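Local coordinates for protein CRISPR-associated endoribonuclease Cas2 2 (Sulfolobus solfataricus, PDB 3EXC) that cuts single-stranded RNA as a magnesium-dependent endoribonuclease of the CRISPR antiviral defence system, working as a homodimer, at residues K5-D11 / I64-L70; K20-N24 / V53-V58. The protein carries 2 engineered substitutions. All blocks are in the same frame, centred on the assembly; numbering follows the deposited sequence.

Contact 1: residues K5-D11 / I64-L70. With NA (sodium ion), chain C.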
loop_
_atom_site.group_PDB
_atom_site.type_symbol
_atom_site.label_atom_id
_atom_site.label_comp_id
_atom_site.label_asym_id
_atom_site.label_seq_id
_atom_site.Cartn_x
_atom_site.Cartn_y
_atom_site.Cartn_z
ATOM N N LYS A 5 5.271 5.383 12.359
ATOM C CA LYS A 5 4.842 4.142 11.742
ATOM C C LYS A 5 5.552 3.836 10.439
ATOM O O LYS A 5 6.245 4.663 9.855
ATOM C CB LYS A 5 3.359 4.202 11.424
ATOM C CG LYS A 5 2.591 4.616 12.557
ATOM C CD LYS A 5 1.553 3.609 12.730
ATOM C CE LYS A 5 1.895 2.710 13.876
ATOM N NZ LYS A 5 1.317 1.449 13.450
ATOM N N LEU A 6 5.336 2.643 9.930
ATOM C CA LEU A 6 5.650 2.423 8.551
ATOM C C LEU A 6 4.742 1.467 7.956
ATOM O O LEU A 6 4.115 0.700 8.649
ATOM C CB LEU A 6 7.108 2.016 8.349
ATOM C CG LEU A 6 7.705 0.859 9.071
ATOM C CD1 LEU A 6 7.014 -0.346 8.608
ATOM C CD2 LEU A 6 9.133 0.881 8.593
ATOM N N LEU A 7 4.609 1.588 6.644
ATOM C CA LEU A 7 3.826 0.700 5.804
ATOM C C LEU A 7 4.784 -0.015 4.891
ATOM O O LEU A 7 5.725 0.615 4.362
ATOM C CB LEU A 7 2.989 1.472 4.811
ATOM C CG LEU A 7 1.922 2.329 5.377
ATOM C CD1 LEU A 7 1.350 3.089 4.144
ATOM C CD2 LEU A 7 0.944 1.317 5.917
ATOM N N VAL A 8 4.516 -1.291 4.689
ATOM C CA VAL A 8 5.192 -2.024 3.658
ATOM C C VAL A 8 4.092 -2.475 2.729
ATOM O O VAL A 8 3.167 -3.180 3.151
ATOM C CB VAL A 8 5.832 -3.261 4.238
ATOM C CG1 VAL A 8 6.534 -4.034 3.146
ATOM C CG2 VAL A 8 6.819 -2.799 5.263
ATOM N N VAL A 9 4.192 -2.089 1.479
ATOM C CA VAL A 9 3.271 -2.461 0.461
ATOM C C VAL A 9 4.052 -3.232 -0.598
ATOM O O VAL A 9 5.057 -2.764 -1.146
ATOM C CB VAL A 9 2.665 -1.152 -0.164
ATOM C CG1 VAL A 9 1.645 -1.452 -1.253
ATOM C CG2 VAL A 9 1.970 -0.355 0.943
ATOM N N TYR A 10 3.567 -4.394 -0.995
ATOM C CA TYR A 10 4.332 -5.182 -1.985
ATOM C C TYR A 10 3.524 -5.694 -3.228
ATOM O O TYR A 10 2.255 -5.853 -3.230
ATOM C CB TYR A 10 5.123 -6.302 -1.284
ATOM C CG TYR A 10 4.306 -7.177 -0.376
ATOM C CD1 TYR A 10 4.101 -6.834 0.953
ATOM C CD2 TYR A 10 3.722 -8.373 -0.845
ATOM C CE1 TYR A 10 3.292 -7.650 1.797
ATOM C CE2 TYR A 10 2.939 -9.194 -0.008
ATOM C CZ TYR A 10 2.747 -8.806 1.317
ATOM O OH TYR A 10 1.996 -9.576 2.172
ATOM N N ASP A 11 4.278 -5.986 -4.285
ATOM C CA ASP A 11 3.758 -6.475 -5.537
ATOM C C ASP A 11 4.784 -7.576 -5.885
ATOM O O ASP A 11 5.857 -7.348 -6.481
ATOM C CB ASP A 11 3.693 -5.270 -6.504
ATOM C CG ASP A 11 3.457 -5.663 -7.974
ATOM O OD1 ASP A 11 3.396 -6.897 -8.284
ATOM O OD2 ASP A 11 3.373 -4.711 -8.841
ATOM N N ILE A 64 8.195 -5.325 -6.643
ATOM C CA ILE A 64 8.263 -3.947 -6.147
ATOM C C ILE A 64 7.771 -3.982 -4.727
ATOM O O ILE A 64 6.743 -4.580 -4.459
ATOM C CB ILE A 64 7.352 -2.946 -6.887
ATOM C CG1 ILE A 64 7.583 -2.981 -8.384
ATOM C CG2 ILE A 64 7.711 -1.524 -6.492
ATOM C CD1 ILE A 64 6.320 -2.595 -9.209
ATOM N N VAL A 65 8.489 -3.323 -3.815
ATOM C CA VAL A 65 8.112 -3.178 -2.438
ATOM C C VAL A 65 8.352 -1.732 -2.050
ATOM O O VAL A 65 9.420 -1.163 -2.326
ATOM C CB VAL A 65 8.937 -4.092 -1.523
ATOM C CG1 VAL A 65 8.435 -3.937 -0.060
ATOM C CG2 VAL A 65 8.722 -5.593 -1.880
ATOM N N HIS A 66 7.367 -1.110 -1.421
ATOM C CA HIS A 66 7.534 0.221 -0.921
ATOM C C HIS A 66 7.564 0.190 0.584
ATOM O O HIS A 66 6.740 -0.464 1.216
ATOM C CB HIS A 66 6.324 0.985 -1.287
ATOM C CG HIS A 66 6.417 1.571 -2.628
ATOM N ND1 HIS A 66 6.280 0.805 -3.766
ATOM C CD2 HIS A 66 6.702 2.835 -3.039
ATOM C CE1 HIS A 66 6.504 1.569 -4.831
ATOM N NE2 HIS A 66 6.751 2.805 -4.419
ATOM N N ILE A 67 8.574 0.811 1.171
ATOM C CA ILE A 67 8.644 0.904 2.615
ATOM C C ILE A 67 8.547 2.384 2.909
ATOM O O ILE A 67 9.417 3.181 2.496
ATOM C CB ILE A 67 9.947 0.392 3.148
ATOM C CG1 ILE A 67 10.148 -1.101 2.762
ATOM C CG2 ILE A 67 10.050 0.717 4.697
ATOM C CD1 ILE A 67 11.617 -1.566 2.949
ATOM N N ILE A 68 7.440 2.741 3.551
ATOM C CA ILE A 68 6.994 4.122 3.627
ATOM C C ILE A 68 6.818 4.533 5.085
ATOM O O ILE A 68 6.006 3.937 5.765
ATOM C CB ILE A 68 5.639 4.287 2.954
ATOM C CG1 ILE A 68 5.754 3.925 1.452
ATOM C CG2 ILE A 68 5.191 5.776 3.050
ATOM C CD1 ILE A 68 4.444 3.730 0.799
ATOM N N PRO A 69 7.593 5.538 5.570
ATOM C CA PRO A 69 7.397 6.056 6.953
ATOM C C PRO A 69 6.182 6.972 7.017
ATOM O O PRO A 69 5.934 7.688 6.048
ATOM C CB PRO A 69 8.676 6.900 7.195
ATOM C CG PRO A 69 9.074 7.376 5.750
ATOM C CD PRO A 69 8.674 6.242 4.829
ATOM N N LEU A 70 5.378 6.920 8.077
ATOM C CA LEU A 70 4.413 7.964 8.288
ATOM C C LEU A 70 4.230 8.298 9.730
ATOM O O LEU A 70 4.667 7.549 10.556
ATOM C CB LEU A 70 3.104 7.640 7.659
ATOM C CG LEU A 70 2.410 6.366 7.998
ATOM C CD1 LEU A 70 1.233 6.409 7.097
ATOM C CD2 LEU A 70 3.306 5.256 7.656
HETATM NA NA NA C . 0.612 -3.994 -4.554
HETATM O O HOH W 1 -1.028 -3.548 -2.308
HETATM O O HOH W 2 -0.386 -6.498 -4.933
#

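Contact 2: residues K20-N24 / V53-V58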
loop_
_atom_site.group_PDB
_atom_site.type_symbol
_atom_site.label_atom_id
_atom_site.label_comp_id
_atom_site.label_asym_id
_atom_site.label_seq_id
_atom_site.Cartn_x
_atom_site.Cartn_y
_atom_site.Cartn_z
ATOM N N LYS A 20 6.200 -16.212 1.898
ATOM C CA LYS A 20 7.443 -16.084 2.651
ATOM C C LYS A 20 7.589 -14.661 3.203
ATOM O O LYS A 20 7.900 -14.475 4.378
ATOM C CB LYS A 20 8.608 -16.371 1.766
ATOM C CG LYS A 20 9.894 -16.669 2.526
ATOM C CD LYS A 20 11.032 -17.127 1.560
ATOM C CE LYS A 20 11.940 -18.108 2.200
ATOM N NZ LYS A 20 12.880 -18.686 1.210
ATOM N N LEU A 21 7.362 -13.659 2.355
ATOM C CA LEU A 21 7.471 -12.230 2.776
ATOM C C LEU A 21 6.440 -11.885 3.843
ATOM O O LEU A 21 6.811 -11.387 4.877
ATOM C CB LEU A 21 7.337 -11.285 1.575
ATOM C CG LEU A 21 7.502 -9.798 1.894
ATOM C CD1 LEU A 21 8.897 -9.504 2.379
ATOM C CD2 LEU A 21 7.186 -8.980 0.650
ATOM N N ALA A 22 5.170 -12.241 3.614
ATOM C CA ALA A 22 4.085 -12.033 4.599
ATOM C C ALA A 22 4.488 -12.669 5.912
ATOM O O ALA A 22 4.362 -12.041 6.958
ATOM C CB ALA A 22 2.761 -12.598 4.124
ATOM N N ASN A 23 5.020 -13.886 5.851
ATOM C CA ASN A 23 5.425 -14.614 7.071
ATOM C C ASN A 23 6.518 -13.899 7.808
ATOM O O ASN A 23 6.487 -13.819 9.042
ATOM C CB ASN A 23 5.936 -16.042 6.775
ATOM C CG ASN A 23 4.821 -17.008 6.431
ATOM O OD1 ASN A 23 3.618 -16.665 6.528
ATOM N ND2 ASN A 23 5.196 -18.198 5.970
ATOM N N ASN A 24 7.504 -13.417 7.050
ATOM C CA ASN A 24 8.614 -12.676 7.658
ATOM C C ASN A 24 8.311 -11.296 8.201
ATOM O O ASN A 24 8.806 -10.905 9.260
ATOM C CB ASN A 24 9.791 -12.655 6.734
ATOM C CG ASN A 24 10.584 -13.948 6.840
ATOM O OD1 ASN A 24 10.315 -14.930 6.106
ATOM N ND2 ASN A 24 11.505 -13.989 7.826
ATOM N N VAL A 53 15.656 -8.211 4.829
ATOM C CA VAL A 53 14.650 -9.254 4.636
ATOM C C VAL A 53 13.908 -9.145 3.321
ATOM O O VAL A 53 13.772 -10.124 2.577
ATOM C CB VAL A 53 13.617 -9.210 5.768
ATOM C CG1 VAL A 53 12.238 -9.867 5.372
ATOM C CG2 VAL A 53 14.220 -9.761 7.047
ATOM N N VAL A 54 13.392 -7.959 3.026
ATOM C CA VAL A 54 12.657 -7.795 1.817
ATOM C C VAL A 54 13.550 -8.115 0.634
ATOM O O VAL A 54 13.179 -8.887 -0.214
ATOM C CB VAL A 54 12.096 -6.360 1.732
ATOM C CG1 VAL A 54 11.547 -6.117 0.344
ATOM C CG2 VAL A 54 11.015 -6.139 2.799
ATOM N N LYS A 55 14.747 -7.536 0.579
ATOM C CA LYS A 55 15.649 -7.780 -0.585
ATOM C C LYS A 55 15.991 -9.281 -0.822
ATOM O O LYS A 55 16.113 -9.743 -1.982
ATOM C CB LYS A 55 16.963 -6.989 -0.480
ATOM C CG LYS A 55 16.867 -5.457 -0.598
ATOM C CD LYS A 55 18.295 -4.837 -0.570
ATOM C CE LYS A 55 18.194 -3.317 -0.740
ATOM N NZ LYS A 55 18.027 -2.844 -2.185
ATOM N N LEU A 56 16.140 -10.030 0.268
ATOM C CA LEU A 56 16.567 -11.425 0.165
ATOM C C LEU A 56 15.406 -12.257 -0.349
ATOM O O LEU A 56 15.623 -13.234 -1.063
ATOM C CB LEU A 56 17.067 -11.926 1.506
ATOM C CG LEU A 56 18.387 -11.354 2.071
ATOM C CD1 LEU A 56 18.744 -11.821 3.483
ATOM C CD2 LEU A 56 19.582 -11.678 1.200
ATOM N N ILE A 57 14.175 -11.851 -0.053
ATOM C CA ILE A 57 13.023 -12.680 -0.399
ATOM C C ILE A 57 12.475 -12.384 -1.795
ATOM O O ILE A 57 12.108 -13.285 -2.523
ATOM C CB ILE A 57 11.847 -12.531 0.645
ATOM C CG1 ILE A 57 12.235 -13.197 1.971
ATOM C CG2 ILE A 57 10.515 -13.191 0.094
ATOM C CD1 ILE A 57 11.330 -12.754 3.127
ATOM N N VAL A 58 12.329 -11.110 -2.138
ATOM C CA VAL A 58 11.640 -10.820 -3.373
ATOM C C VAL A 58 12.631 -10.903 -4.537
ATOM O O VAL A 58 13.858 -10.783 -4.318
ATOM C CB VAL A 58 10.979 -9.418 -3.339
ATOM C CG1 VAL A 58 10.031 -9.328 -2.100
ATOM C CG2 VAL A 58 12.041 -8.303 -3.395
#

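Contact 1: residues K5-D11 / I64-L70
Inner strand 5-11 pairs antiparallel with 64-70, the edge strand of the sheet within this chain, in register from Lys5 with Leu70 to Asp11 with Ile64. Eight backbone hydrogen bonds join them. Val9 and His66 form one of the hydrogen-bonded pairs, N to O both ways. Leu6, Val8, Tyr10, Val65 and Ile67 share the face that the helices cover. There Val8 CG1 meets Val65 CG1 at 3.7 Å, and Leu6 CD2 lies 4.0 Å from Ile67 CG2, the two side chains lying side by side and pointing the same way. The Tyr10 ring leads away to helix 15-27, but its CB stays 3.7 Å from Val65 CG2. This is the ferredoxin-like fold of Cas2. Residues 65-67 also pair with a strand of the second subunit. On the other face, Leu70 has its CG between the backbone N and the carbonyl carbon (chi1 55°), which brings CD2 to 4.0 Å from Leu7 CG; the two side chains cross at about a right angle. Asp11, the predicted catalytic magnesium ligand, runs alongside Ile64, and its OD2 accepts a hydrogen bond from Arg35 N of the second subunit. Tyr10 O binds a sodium ion at 2.8 Å, together with two waters and Gln34 OE1 of the second subunit.

Contact 2: residues K20-N24 / V53-V58
Val54 O accepts two backbone hydrogen bonds at the end of helix 47-57, from Ile57 N and Val58 N, each 3.1 Å long. This carbonyl ties down the turn that carries Ile57 and Val58 against helix 15-27. The two helices cover one face of the sheet in the ferredoxin-like fold. They run nearly antiparallel; the axes of the short segments approach to 10.2 Å, at 162° between their directions, and the helices meet through side chains. Ile57 enters between Lys20, Leu21 and Asn24. Its CG2 rests 4.0 Å from Leu21 CB. Its CG1 is anti to the carbonyl carbon (chi1 -71°), and from there the chain extends to put CD1 over Leu21 CA and 3.9 Å from Asn24 CB. The aliphatic part of Lys20 crosses Ile57 at the exposed edge of the contact, with CD near CG1. Leu21 points its two methyls at different partners. CD1 meets Val54 CG2, and CD2 turns to Val58. Beneath them, Tyr10 and Val65 of the sheet continue the core, and Ile81 of the second subunit packs on Val54 and Val58. One turn before Ile57 on helix 47-57, Val53 faces Asn24, its CG1 lying 4.0 Å from Asn24 CB.

Overall arrangement
From the N terminus, strand 5-11 leads into helix 15-27. The chain then forms strands 31-34 and 37-41 before helix 47-57 packs back on the first helix. Contact 2 closes this inner loop. Strand 64-70 follows and lies beside strand 5-11, so contact 1 closes the outer loop, with contact 2 nested inside it. One contact joins two strands; the other joins the two helices above them. They touch directly: Tyr10 CG lies 3.5 Å from Leu21 CD2, and Val65 CG2 lies 3.6 Å from Val54 CG1. Both also reach the second subunit, so sheet and helix layer meet the dimer interface.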